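Local coordinates for protein alkylpurine DNA glycosylase AlkC (Pseudomonas fluorescens, PDB 5VHV) that excises alkylated purine bases from DNA as a base excision repair glycosylase, without flipping the damaged base out of the duplex, at residues Asp290-Tyr295 with His344-Gly349; Lys286-Tyr291 with Val306-Ala311; Leu34-Ala39 with Ser54-Ala59; Glu7-Glu12 with Gln48-Val53. All blocks are in the same frame, centred on the assembly; numbering follows the deposited sequence.

Contact 1 (Asp290-Tyr295 with His344-Gly349)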
# COMPACT_ATOMS: atom_id res chain seq x y z
N ASP A 290 9.55 -1.71 19.72
CA ASP A 290 9.82 -0.81 18.61
C ASP A 290 10.76 0.30 19.11
O ASP A 290 11.16 0.33 20.28
CB ASP A 290 8.51 -0.23 18.04
CG ASP A 290 7.65 -1.28 17.35
OD1 ASP A 290 8.20 -2.27 16.81
OD2 ASP A 290 6.40 -1.12 17.32
N TYR A 291 11.17 1.20 18.22
CA TYR A 291 11.93 2.37 18.65
C TYR A 291 11.51 3.56 17.82
O TYR A 291 10.87 3.41 16.78
CB TYR A 291 13.45 2.17 18.55
CG TYR A 291 14.03 2.05 17.16
CD1 TYR A 291 13.95 0.86 16.46
CD2 TYR A 291 14.72 3.12 16.57
CE1 TYR A 291 14.50 0.73 15.21
CE2 TYR A 291 15.28 2.99 15.31
CZ TYR A 291 15.18 1.80 14.65
OH TYR A 291 15.72 1.64 13.41
N ALA A 292 11.82 4.75 18.32
CA ALA A 292 11.46 5.95 17.60
C ALA A 292 12.61 6.94 17.59
O ALA A 292 13.37 7.04 18.56
CB ALA A 292 10.24 6.61 18.21
N ILE A 293 12.74 7.67 16.49
CA ILE A 293 13.71 8.75 16.37
C ILE A 293 12.98 10.08 16.26
O ILE A 293 12.08 10.24 15.43
CB ILE A 293 14.65 8.56 15.16
CG1 ILE A 293 15.38 7.22 15.27
CG2 ILE A 293 15.64 9.75 15.10
CD1 ILE A 293 16.33 6.93 14.09
N ASP A 294 13.39 11.04 17.09
CA ASP A 294 12.97 12.43 16.96
C ASP A 294 13.92 13.11 15.98
O ASP A 294 14.96 13.62 16.38
CB ASP A 294 13.03 13.14 18.31
CG ASP A 294 12.00 12.63 19.29
OD1 ASP A 294 10.94 12.14 18.86
OD2 ASP A 294 12.25 12.74 20.51
N TYR A 295 13.59 13.11 14.69
CA TYR A 295 14.48 13.72 13.72
C TYR A 295 14.49 15.25 13.82
O TYR A 295 13.45 15.89 13.98
CB TYR A 295 14.05 13.32 12.33
CG TYR A 295 14.40 11.91 11.94
CD1 TYR A 295 15.67 11.60 11.45
CD2 TYR A 295 13.46 10.90 12.03
CE1 TYR A 295 15.98 10.30 11.06
CE2 TYR A 295 13.76 9.59 11.64
CZ TYR A 295 15.02 9.31 11.16
OH TYR A 295 15.28 8.04 10.76
N HIS A 344 14.12 6.71 21.21
CA HIS A 344 13.32 6.17 22.31
C HIS A 344 13.05 4.69 22.10
O HIS A 344 12.74 4.26 20.99
CB HIS A 344 11.97 6.88 22.44
CG HIS A 344 12.06 8.38 22.50
ND1 HIS A 344 12.23 9.07 23.67
CD2 HIS A 344 11.98 9.31 21.52
CE1 HIS A 344 12.27 10.36 23.42
NE2 HIS A 344 12.12 10.53 22.12
N VAL A 345 13.16 3.89 23.18
CA VAL A 345 12.84 2.46 23.14
C VAL A 345 11.41 2.28 23.62
O VAL A 345 11.03 2.79 24.68
CB VAL A 345 13.82 1.63 23.99
CG1 VAL A 345 13.38 0.18 24.09
CG2 VAL A 345 15.22 1.68 23.40
N LEU A 346 10.61 1.55 22.84
CA LEU A 346 9.18 1.37 23.08
C LEU A 346 8.91 -0.11 23.33
O LEU A 346 9.27 -0.96 22.51
CB LEU A 346 8.35 1.82 21.87
CG LEU A 346 8.65 3.23 21.36
CD1 LEU A 346 8.09 3.44 19.96
CD2 LEU A 346 8.07 4.22 22.33
N VAL A 347 8.26 -0.41 24.45
CA VAL A 347 7.91 -1.79 24.79
C VAL A 347 6.44 -1.82 25.20
O VAL A 347 6.03 -1.13 26.14
CB VAL A 347 8.81 -2.37 25.90
CG1 VAL A 347 8.46 -3.85 26.13
CG2 VAL A 347 10.29 -2.24 25.52
N ASN A 348 5.65 -2.61 24.47
CA ASN A 348 4.20 -2.63 24.62
C ASN A 348 3.62 -1.23 24.73
O ASN A 348 2.73 -0.98 25.56
CB ASN A 348 3.81 -3.49 25.82
CG ASN A 348 4.13 -4.96 25.61
OD1 ASN A 348 4.77 -5.32 24.62
ND2 ASN A 348 3.70 -5.81 26.55
N GLY A 349 4.10 -0.31 23.91
CA GLY A 349 3.51 1.01 23.83
C GLY A 349 4.06 2.02 24.81
O GLY A 349 3.62 3.18 24.78
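NE2 of His-344 gives its N-H to OD2 of Asp-294 at 2.7 Å, the shortest polar link in an antiparallel strand pairing of the immunoglobulin-like beta domain. The bond is nearly straight (167°) and leaves the imidazole edge close to the ring plane. The oxygen, in contrast, is met from above its own carboxylate plane, and the two flat groups stand 62° apart. His-344 CG stands opposite its carbonyl carbon (chi1 -51°), which turns the ring along the partner strand toward Asp-294. The rest of the pairing is regular: Asp-290 with Leu-346 and Ala-292 with His-344 each exchange two backbone hydrogen bonds, while Tyr-291 faces Val-345 in a non-hydrogen-bonded pair. On the face shared by Asp-290, Ala-292 and Leu-346, the leucine CD1 settles near two beta carbons, 4.2 Å from Asp-290 CB and equally far from Ala-292 CB. The polar end of Asp-290 turns to Lys-308 in the next strand, and Tyr-291 OH bonds to Gln-326. His-344 O takes the N-H of Ala-292 at 2.9 Å and is also approached by the alpha carbon of Tyr-291, CA to O 3.1 Å.

Contact 2 (Lys286-Tyr291 with Val306-Ala311). With nucleotides of chain D.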
# COMPACT_ATOMS: atom_id res chain seq x y z
N LYS A 286 4.34 -11.73 26.14
CA LYS A 286 4.44 -11.28 24.76
C LYS A 286 4.81 -9.80 24.74
O LYS A 286 4.19 -8.98 25.42
CB LYS A 286 3.12 -11.51 24.03
CG LYS A 286 2.82 -12.98 23.73
CD LYS A 286 1.51 -13.16 22.96
CE LYS A 286 1.14 -14.63 22.81
NZ LYS A 286 1.08 -15.34 24.12
N LEU A 287 5.84 -9.47 23.96
CA LEU A 287 6.33 -8.10 23.86
C LEU A 287 6.31 -7.63 22.42
O LEU A 287 6.65 -8.37 21.50
CB LEU A 287 7.76 -7.98 24.39
CG LEU A 287 8.01 -8.38 25.85
CD1 LEU A 287 9.46 -8.17 26.25
CD2 LEU A 287 7.11 -7.58 26.76
N VAL A 288 5.94 -6.36 22.25
CA VAL A 288 6.13 -5.64 21.00
C VAL A 288 7.16 -4.56 21.30
O VAL A 288 6.91 -3.65 22.11
CB VAL A 288 4.82 -5.06 20.47
CG1 VAL A 288 5.10 -4.04 19.32
CG2 VAL A 288 3.93 -6.21 19.97
N VAL A 289 8.34 -4.70 20.71
CA VAL A 289 9.47 -3.80 20.94
C VAL A 289 9.71 -3.02 19.65
O VAL A 289 10.06 -3.61 18.62
CB VAL A 289 10.72 -4.58 21.35
CG1 VAL A 289 11.86 -3.62 21.67
CG2 VAL A 289 10.44 -5.46 22.56
N ASP A 290 9.55 -1.71 19.72
CA ASP A 290 9.82 -0.81 18.61
C ASP A 290 10.76 0.30 19.11
O ASP A 290 11.16 0.33 20.28
CB ASP A 290 8.51 -0.23 18.04
CG ASP A 290 7.65 -1.28 17.35
OD1 ASP A 290 8.20 -2.27 16.81
OD2 ASP A 290 6.40 -1.12 17.32
N TYR A 291 11.17 1.20 18.22
CA TYR A 291 11.93 2.37 18.65
C TYR A 291 11.51 3.56 17.82
O TYR A 291 10.87 3.41 16.78
CB TYR A 291 13.45 2.17 18.55
CG TYR A 291 14.03 2.05 17.16
CD1 TYR A 291 13.95 0.86 16.46
CD2 TYR A 291 14.72 3.12 16.57
CE1 TYR A 291 14.50 0.73 15.21
CE2 TYR A 291 15.28 2.99 15.31
CZ TYR A 291 15.18 1.80 14.65
OH TYR A 291 15.72 1.64 13.41
N VAL A 306 8.50 6.08 14.20
CA VAL A 306 8.58 4.75 14.81
C VAL A 306 9.04 3.74 13.76
O VAL A 306 8.47 3.66 12.66
CB VAL A 306 7.23 4.33 15.41
CG1 VAL A 306 7.32 2.92 15.98
CG2 VAL A 306 6.80 5.31 16.50
N PHE A 307 10.05 2.95 14.14
CA PHE A 307 10.53 1.82 13.37
C PHE A 307 10.30 0.53 14.14
O PHE A 307 10.40 0.49 15.38
CB PHE A 307 12.02 2.00 13.05
CG PHE A 307 12.31 3.17 12.17
CD1 PHE A 307 11.94 3.16 10.84
CD2 PHE A 307 12.97 4.28 12.66
CE1 PHE A 307 12.20 4.26 10.01
CE2 PHE A 307 13.26 5.37 11.82
CZ PHE A 307 12.89 5.35 10.52
N LYS A 308 10.04 -0.54 13.41
CA LYS A 308 9.80 -1.83 14.02
C LYS A 308 11.11 -2.48 14.44
O LYS A 308 12.10 -2.42 13.71
CB LYS A 308 9.07 -2.76 13.06
CG LYS A 308 7.78 -2.19 12.50
CD LYS A 308 6.76 -1.91 13.63
CE LYS A 308 6.31 -3.20 14.30
NZ LYS A 308 5.34 -2.98 15.45
N LEU A 309 11.10 -3.14 15.59
CA LEU A 309 12.29 -3.86 16.03
C LEU A 309 12.04 -5.35 16.16
O LEU A 309 12.55 -6.12 15.34
CB LEU A 309 12.81 -3.26 17.33
CG LEU A 309 14.24 -2.77 17.30
CD1 LEU A 309 14.56 -2.14 18.68
CD2 LEU A 309 15.16 -3.90 16.98
N LYS A 310 11.26 -5.80 17.15
CA LYS A 310 11.09 -7.22 17.40
C LYS A 310 9.76 -7.45 18.12
O LYS A 310 9.41 -6.69 19.02
CB LYS A 310 12.26 -7.74 18.26
CG LYS A 310 12.47 -9.24 18.26
CD LYS A 310 13.60 -9.62 19.22
CE LYS A 310 13.83 -11.12 19.29
NZ LYS A 310 14.45 -11.66 18.06
N ALA A 311 9.04 -8.49 17.73
CA ALA A 311 7.87 -8.95 18.47
C ALA A 311 8.15 -10.39 18.89
O ALA A 311 8.42 -11.24 18.04
CB ALA A 311 6.60 -8.86 17.63
P DG D 3 9.67 -0.64 9.29
OP1 DG D 3 10.13 -0.10 10.58
OP2 DG D 3 8.28 -0.42 8.80
O5' DG D 3 10.58 -0.10 8.13
C5' DG D 3 12.00 0.00 8.29
C4' DG D 3 12.62 0.64 7.06
O4' DG D 3 12.62 -0.30 5.94
C3' DG D 3 11.93 1.90 6.54
O3' DG D 3 12.94 2.83 6.18
C2' DG D 3 11.06 1.39 5.36
C1' DG D 3 11.89 0.22 4.83
N9 DG D 3 11.14 -0.92 4.28
C8 DG D 3 10.01 -1.51 4.80
N7 DG D 3 9.60 -2.55 4.12
C5 DG D 3 10.54 -2.69 3.12
C6 DG D 3 10.62 -3.64 2.07
O6 DG D 3 9.87 -4.60 1.85
N1 DG D 3 11.73 -3.41 1.26
C2 DG D 3 12.63 -2.40 1.42
N2 DG D 3 13.62 -2.34 0.52
N3 DG D 3 12.56 -1.49 2.40
C4 DG D 3 11.50 -1.70 3.20
P DA D 2 6.36 -6.73 9.20
OP1 DA D 2 5.80 -6.77 10.54
OP2 DA D 2 5.48 -6.65 7.99
O5' DA D 2 7.37 -5.49 9.18
C5' DA D 2 8.48 -5.49 10.07
C4' DA D 2 9.56 -4.52 9.61
O4' DA D 2 10.33 -5.09 8.52
C3' DA D 2 9.05 -3.20 9.07
O3' DA D 2 10.02 -2.21 9.33
C2' DA D 2 8.88 -3.51 7.58
C1' DA D 2 10.10 -4.38 7.31
N9 DA D 2 9.94 -5.38 6.25
C8 DA D 2 8.90 -6.24 6.09
N7 DA D 2 9.04 -7.07 5.08
C5 DA D 2 10.27 -6.73 4.54
C6 DA D 2 11.00 -7.24 3.46
N6 DA D 2 10.55 -8.25 2.69
N1 DA D 2 12.20 -6.69 3.19
C2 DA D 2 12.64 -5.69 3.97
N3 DA D 2 12.04 -5.12 5.02
C4 DA D 2 10.85 -5.69 5.26
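CB of Phe-307 rests over one face of the Tyr-291 ring, 3.9 Å from its centroid, a CH-pi contact displaced toward the rim. Tyr-291 CG is wedged between its backbone N and carbonyl carbon (chi1 68°), and this swings the ring across the neighbouring strand. The Phe-307 ring leans past it obliquely, while Leu-309 CG abuts Tyr-291 CD1 at 3.7 Å, crossing the tyrosine roughly at right angles. The leucine can press in here because the strands of this hairpin slip by one residue: Leu-309 and Lys-310 both face Val-289 in a classic beta bulge. Leu-309 CB thereby lies 3.1 Å from Val-289 O, and its CD1 reaches Val-289 CG1. On the other side of the sheet Lys-308 curls, bent at chi2 and chi3, alongside Asp-290. Its NZ meets the syn lone pair of Asp-290 OD2 in a 2.8 Å salt bridge, while Asp-290 OD1 offers its anti lone pair to Leu-309 N at 3.3 Å. Phosphate oxygen OP1 of DG3 of chain D, at the edge of the Phe-307 ring, accepts the Lys-308 N-H at 2.9 Å, almost straight (171°). The lysine amine thus pairs with a carboxylate while its amide holds the phosphate, and since backbone rather than bases is touched, this grip on DNA is probably indifferent to sequence.

Contact 3 (Leu34-Ala39 with Ser54-Ala59)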
# COMPACT_ATOMS: atom_id res chain seq x y z
N LEU A 34 1.70 5.68 -33.05
CA LEU A 34 3.05 5.95 -32.58
C LEU A 34 3.34 7.45 -32.59
O LEU A 34 3.94 7.97 -31.64
CB LEU A 34 4.07 5.18 -33.43
CG LEU A 34 4.07 3.66 -33.19
CD1 LEU A 34 4.92 2.95 -34.23
CD2 LEU A 34 4.56 3.32 -31.79
N LYS A 35 2.92 8.14 -33.65
CA LYS A 35 3.13 9.59 -33.71
C LYS A 35 2.48 10.27 -32.50
O LYS A 35 3.08 11.13 -31.86
CB LYS A 35 2.57 10.16 -35.00
CG LYS A 35 2.81 11.64 -35.15
CD LYS A 35 2.28 12.14 -36.50
CE LYS A 35 2.54 13.63 -36.69
NZ LYS A 35 1.92 14.11 -37.96
N HIS A 36 1.24 9.89 -32.20
CA HIS A 36 0.49 10.49 -31.10
C HIS A 36 1.10 10.16 -29.75
O HIS A 36 1.23 11.03 -28.88
CB HIS A 36 -0.96 10.00 -31.19
CG HIS A 36 -1.94 10.77 -30.36
ND1 HIS A 36 -2.00 10.65 -28.99
CD2 HIS A 36 -2.93 11.64 -30.70
CE1 HIS A 36 -2.97 11.41 -28.52
NE2 HIS A 36 -3.56 12.01 -29.53
N ALA A 37 1.47 8.90 -29.55
CA ALA A 37 1.98 8.47 -28.25
C ALA A 37 3.37 9.04 -27.96
O ALA A 37 3.68 9.32 -26.79
CB ALA A 37 2.03 6.95 -28.20
N LYS A 38 4.20 9.25 -28.98
CA LYS A 38 5.59 9.61 -28.77
C LYS A 38 5.81 11.09 -28.50
O LYS A 38 6.90 11.47 -28.07
CB LYS A 38 6.44 9.17 -29.97
CG LYS A 38 6.59 7.67 -30.03
CD LYS A 38 7.69 7.21 -30.98
CE LYS A 38 7.37 7.48 -32.42
NZ LYS A 38 8.45 6.94 -33.33
N ALA A 39 4.81 11.93 -28.74
CA ALA A 39 5.01 13.37 -28.67
C ALA A 39 5.28 13.79 -27.23
O ALA A 39 4.41 13.67 -26.36
CB ALA A 39 3.79 14.10 -29.24
N SER A 54 -3.63 4.93 -23.87
CA SER A 54 -5.08 4.85 -24.03
C SER A 54 -5.61 5.98 -24.89
O SER A 54 -6.44 5.76 -25.80
CB SER A 54 -5.74 4.85 -22.65
OG SER A 54 -7.13 5.11 -22.71
N GLU A 55 -5.14 7.21 -24.64
CA GLU A 55 -5.57 8.35 -25.43
C GLU A 55 -5.17 8.20 -26.89
O GLU A 55 -5.92 8.59 -27.79
CB GLU A 55 -4.96 9.64 -24.87
CG GLU A 55 -5.39 9.92 -23.45
CD GLU A 55 -4.55 11.00 -22.80
OE1 GLU A 55 -3.69 11.57 -23.49
OE2 GLU A 55 -4.78 11.30 -21.60
N SER A 56 -3.97 7.69 -27.13
CA SER A 56 -3.49 7.55 -28.50
C SER A 56 -4.32 6.53 -29.25
O SER A 56 -4.65 6.72 -30.42
CB SER A 56 -2.02 7.15 -28.50
OG SER A 56 -1.24 8.12 -27.82
N LEU A 57 -4.66 5.43 -28.58
CA LEU A 57 -5.55 4.45 -29.20
C LEU A 57 -6.88 5.09 -29.55
O LEU A 57 -7.38 4.94 -30.67
CB LEU A 57 -5.75 3.24 -28.28
CG LEU A 57 -4.51 2.35 -28.11
CD1 LEU A 57 -4.74 1.40 -26.94
CD2 LEU A 57 -4.18 1.61 -29.38
N HIS A 58 -7.47 5.82 -28.60
CA HIS A 58 -8.76 6.45 -28.87
C HIS A 58 -8.67 7.45 -30.02
O HIS A 58 -9.63 7.61 -30.79
CB HIS A 58 -9.29 7.15 -27.62
CG HIS A 58 -10.72 7.54 -27.74
ND1 HIS A 58 -11.12 8.75 -28.29
CD2 HIS A 58 -11.85 6.87 -27.44
CE1 HIS A 58 -12.44 8.80 -28.30
NE2 HIS A 58 -12.91 7.67 -27.79
N ALA A 59 -7.53 8.13 -30.15
CA ALA A 59 -7.39 9.16 -31.18
C ALA A 59 -7.35 8.58 -32.59
O ALA A 59 -7.77 9.25 -33.54
CB ALA A 59 -6.15 10.01 -30.93
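The imidazole of His-36 meets Ser-56 at its ND1 edge, while the methyl of Ala-59 comes in obliquely beside NE2 and CD2, CB lying 3.6 Å from NE2. ND1 donates to Ser-56 OG across 2.9 Å, but the bond is bent (139°) and the oxygen sits somewhat off the ring plane. His-36 CG is trans to its backbone N (chi1 -166°), an orientation that sends the ring across to the facing helix. Ser-56 OG has a second partner: it also bonds to the carbonyl O of Arg-52, one turn earlier in its own helix. The hydroxyl therefore accepts from the histidine and can donate its hydrogen bond to that carbonyl, so a buried polar atom is served from both helices. Ala-37 closes over it, its CA 3.3 Å and its CB 3.5 Å from Ser-56 OG. With so small a residue here, the two alpha carbons, Ala-37 CA and Ser-56 CA, approach to 5.6 Å. Glu-55 OE1 lies 5.8 Å from His-36 ND1, too far to bond, though its charge might modestly favour a protonated ring. Segments 34-38 and 54-59, on helices 30-38 and 46-60 of the alpha-solenoid part of AlkC, run roughly antiparallel (148°) with their axes 8.7 Å apart. Helix 11-24 packs on Leu-34, Lys-38 and Leu-57, and helix 87-95 packs on Ser-54 and Leu-57.

Contact 4 (Glu7-Glu12 with Gln48-Val53)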
# COMPACT_ATOMS: atom_id res chain seq x y z
N GLU A 7 10.52 4.02 -17.99
CA GLU A 7 11.05 3.39 -19.20
C GLU A 7 10.33 2.09 -19.53
O GLU A 7 10.55 1.53 -20.61
CB GLU A 7 12.54 3.15 -19.03
CG GLU A 7 13.31 4.44 -18.78
CD GLU A 7 13.17 5.46 -19.90
OE1 GLU A 7 13.17 6.67 -19.59
OE2 GLU A 7 13.06 5.05 -21.09
N ILE A 8 9.46 1.60 -18.65
CA ILE A 8 8.60 0.49 -19.03
C ILE A 8 7.72 0.89 -20.22
O ILE A 8 7.39 0.06 -21.07
CB ILE A 8 7.76 0.02 -17.82
CG1 ILE A 8 7.22 -1.38 -18.03
CG2 ILE A 8 6.62 0.97 -17.55
CD1 ILE A 8 8.25 -2.45 -17.78
N PHE A 9 7.36 2.16 -20.31
CA PHE A 9 6.66 2.70 -21.48
C PHE A 9 7.62 3.47 -22.39
O PHE A 9 7.43 4.65 -22.68
CB PHE A 9 5.50 3.60 -21.05
CG PHE A 9 4.28 2.87 -20.54
CD1 PHE A 9 3.34 2.36 -21.42
CD2 PHE A 9 4.04 2.75 -19.19
CE1 PHE A 9 2.22 1.72 -20.97
CE2 PHE A 9 2.90 2.10 -18.72
CZ PHE A 9 2.00 1.61 -19.62
N ASN A 10 8.69 2.80 -22.82
CA ASN A 10 9.62 3.42 -23.76
C ASN A 10 9.13 3.18 -25.19
O ASN A 10 8.08 2.59 -25.43
CB ASN A 10 11.05 2.91 -23.52
CG ASN A 10 11.21 1.41 -23.72
OD1 ASN A 10 10.29 0.73 -24.17
ND2 ASN A 10 12.38 0.89 -23.35
N VAL A 11 9.89 3.69 -26.17
CA VAL A 11 9.41 3.60 -27.55
C VAL A 11 9.31 2.15 -27.98
O VAL A 11 8.37 1.76 -28.69
CB VAL A 11 10.32 4.41 -28.50
CG1 VAL A 11 9.88 4.23 -29.94
CG2 VAL A 11 10.27 5.88 -28.15
N GLU A 12 10.25 1.32 -27.55
CA GLU A 12 10.21 -0.10 -27.88
C GLU A 12 8.90 -0.74 -27.41
O GLU A 12 8.30 -1.53 -28.13
CB GLU A 12 11.42 -0.81 -27.27
CG GLU A 12 12.79 -0.44 -27.88
CD GLU A 12 13.28 1.00 -27.60
OE1 GLU A 12 12.85 1.64 -26.61
OE2 GLU A 12 14.12 1.49 -28.39
N GLN A 48 1.60 9.17 -16.66
CA GLN A 48 1.26 9.95 -17.84
C GLN A 48 1.41 9.12 -19.11
O GLN A 48 0.61 9.25 -20.05
CB GLN A 48 2.14 11.19 -17.93
CG GLN A 48 1.82 12.29 -16.94
CD GLN A 48 2.78 13.45 -17.10
OE1 GLN A 48 3.99 13.31 -16.88
NE2 GLN A 48 2.27 14.61 -17.51
N ARG A 49 2.45 8.28 -19.18
CA ARG A 49 2.66 7.44 -20.35
C ARG A 49 1.56 6.39 -20.46
O ARG A 49 1.05 6.12 -21.55
CB ARG A 49 4.04 6.75 -20.30
CG ARG A 49 5.21 7.74 -20.37
CD ARG A 49 6.57 7.06 -20.26
NE ARG A 49 7.63 8.06 -20.19
CZ ARG A 49 8.86 7.91 -20.65
NH1 ARG A 49 9.25 6.78 -21.23
NH2 ARG A 49 9.73 8.90 -20.51
N MET A 50 1.20 5.79 -19.33
CA MET A 50 0.12 4.81 -19.30
C MET A 50 -1.17 5.42 -19.85
O MET A 50 -1.82 4.85 -20.73
CB MET A 50 -0.08 4.32 -17.86
CG MET A 50 -1.15 3.24 -17.70
SD MET A 50 -2.80 3.90 -17.59
CE MET A 50 -2.83 4.61 -15.94
N ALA A 51 -1.51 6.62 -19.37
CA ALA A 51 -2.72 7.28 -19.86
C ALA A 51 -2.58 7.64 -21.33
O ALA A 51 -3.54 7.54 -22.10
CB ALA A 51 -3.01 8.54 -19.04
N ARG A 52 -1.39 8.08 -21.73
CA ARG A 52 -1.16 8.48 -23.12
C ARG A 52 -1.43 7.34 -24.09
O ARG A 52 -2.02 7.56 -25.15
CB ARG A 52 0.27 9.00 -23.28
CG ARG A 52 0.69 9.33 -24.74
CD ARG A 52 -0.06 10.53 -25.33
NE ARG A 52 0.36 11.81 -24.75
CZ ARG A 52 1.47 12.46 -25.07
NH1 ARG A 52 2.29 11.95 -25.98
NH2 ARG A 52 1.76 13.62 -24.49
N VAL A 53 -1.07 6.10 -23.73
CA VAL A 53 -1.32 4.98 -24.64
C VAL A 53 -2.82 4.85 -24.92
O VAL A 53 -3.24 4.65 -26.06
CB VAL A 53 -0.74 3.68 -24.08
CG1 VAL A 53 -1.21 2.49 -24.89
CG2 VAL A 53 0.80 3.74 -24.05
O HOH W 1 11.60 6.49 -22.89
O HOH W 2 12.57 8.97 -20.87
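From CB, which abuts Phe-9 CB at 3.6 Å, Arg-49 runs along the bend that links a 3-10 turn to helix 11-24 in the helical domain. The chain, extended from CG to NE, slides past the phenylalanine so that CD comes within 3.5 Å of Phe-9 O. NE bonds to the carbonyl O of Leu-44. NH1 donates to Phe-9 O at 3.2 Å (148°), reaching it from well above the carbonyl plane. Two waters join the tip to Glu-7: one bridges NH1 and OE2, the other NH2 and OE1, each donating a hydrogen bond to the carboxylate and accepting one from the arginine. With Glu-7 OE2 still 4.2 Å from NH1, the opposite charges act through solvent rather than as a salt bridge, and the two flat groups stand 80° apart. Several bonds thus fix the guanidinium. At the root of the arginine, one face of the Phe-9 ring lies over Met-50 CA, 4.0 Å from the centroid, and Val-53 CG2 touches its CD1. Asn-10 caps helix 11-24 through OD1 to Arg-13 N. Beyond, helix 87-95 meets Met-50 through His-90 and Val-53 through Phe-87, while Val-53 also packs against Leu-14 and Ile-17 of helix 11-24.

The four contacts fall into two pairs on opposite sides of the chain's centre. Contacts 1 and 2, with centres 8 Å apart, share strand 285-294, and Asn-348 OD1 reaches back to Val-288 N at 2.8 Å to tie them. Contacts 3 and 4, centres 10 Å apart, share helix 46-60; Arg-52 NH1 of contact 4 probably donates to Ala-39 O of contact 3 at 2.8 Å. Between the pairs the centres lie 42 to 51 Å apart, yet both pairs approach the bound DNA: contact 2 touches it, and the nearest atoms of contact 4 lie about 4 Å away. Contact 4 also lies near the bound 9B4, about 9 Å from the Met-50 side chain; Ile-8 touches Phe-83 of its pocket.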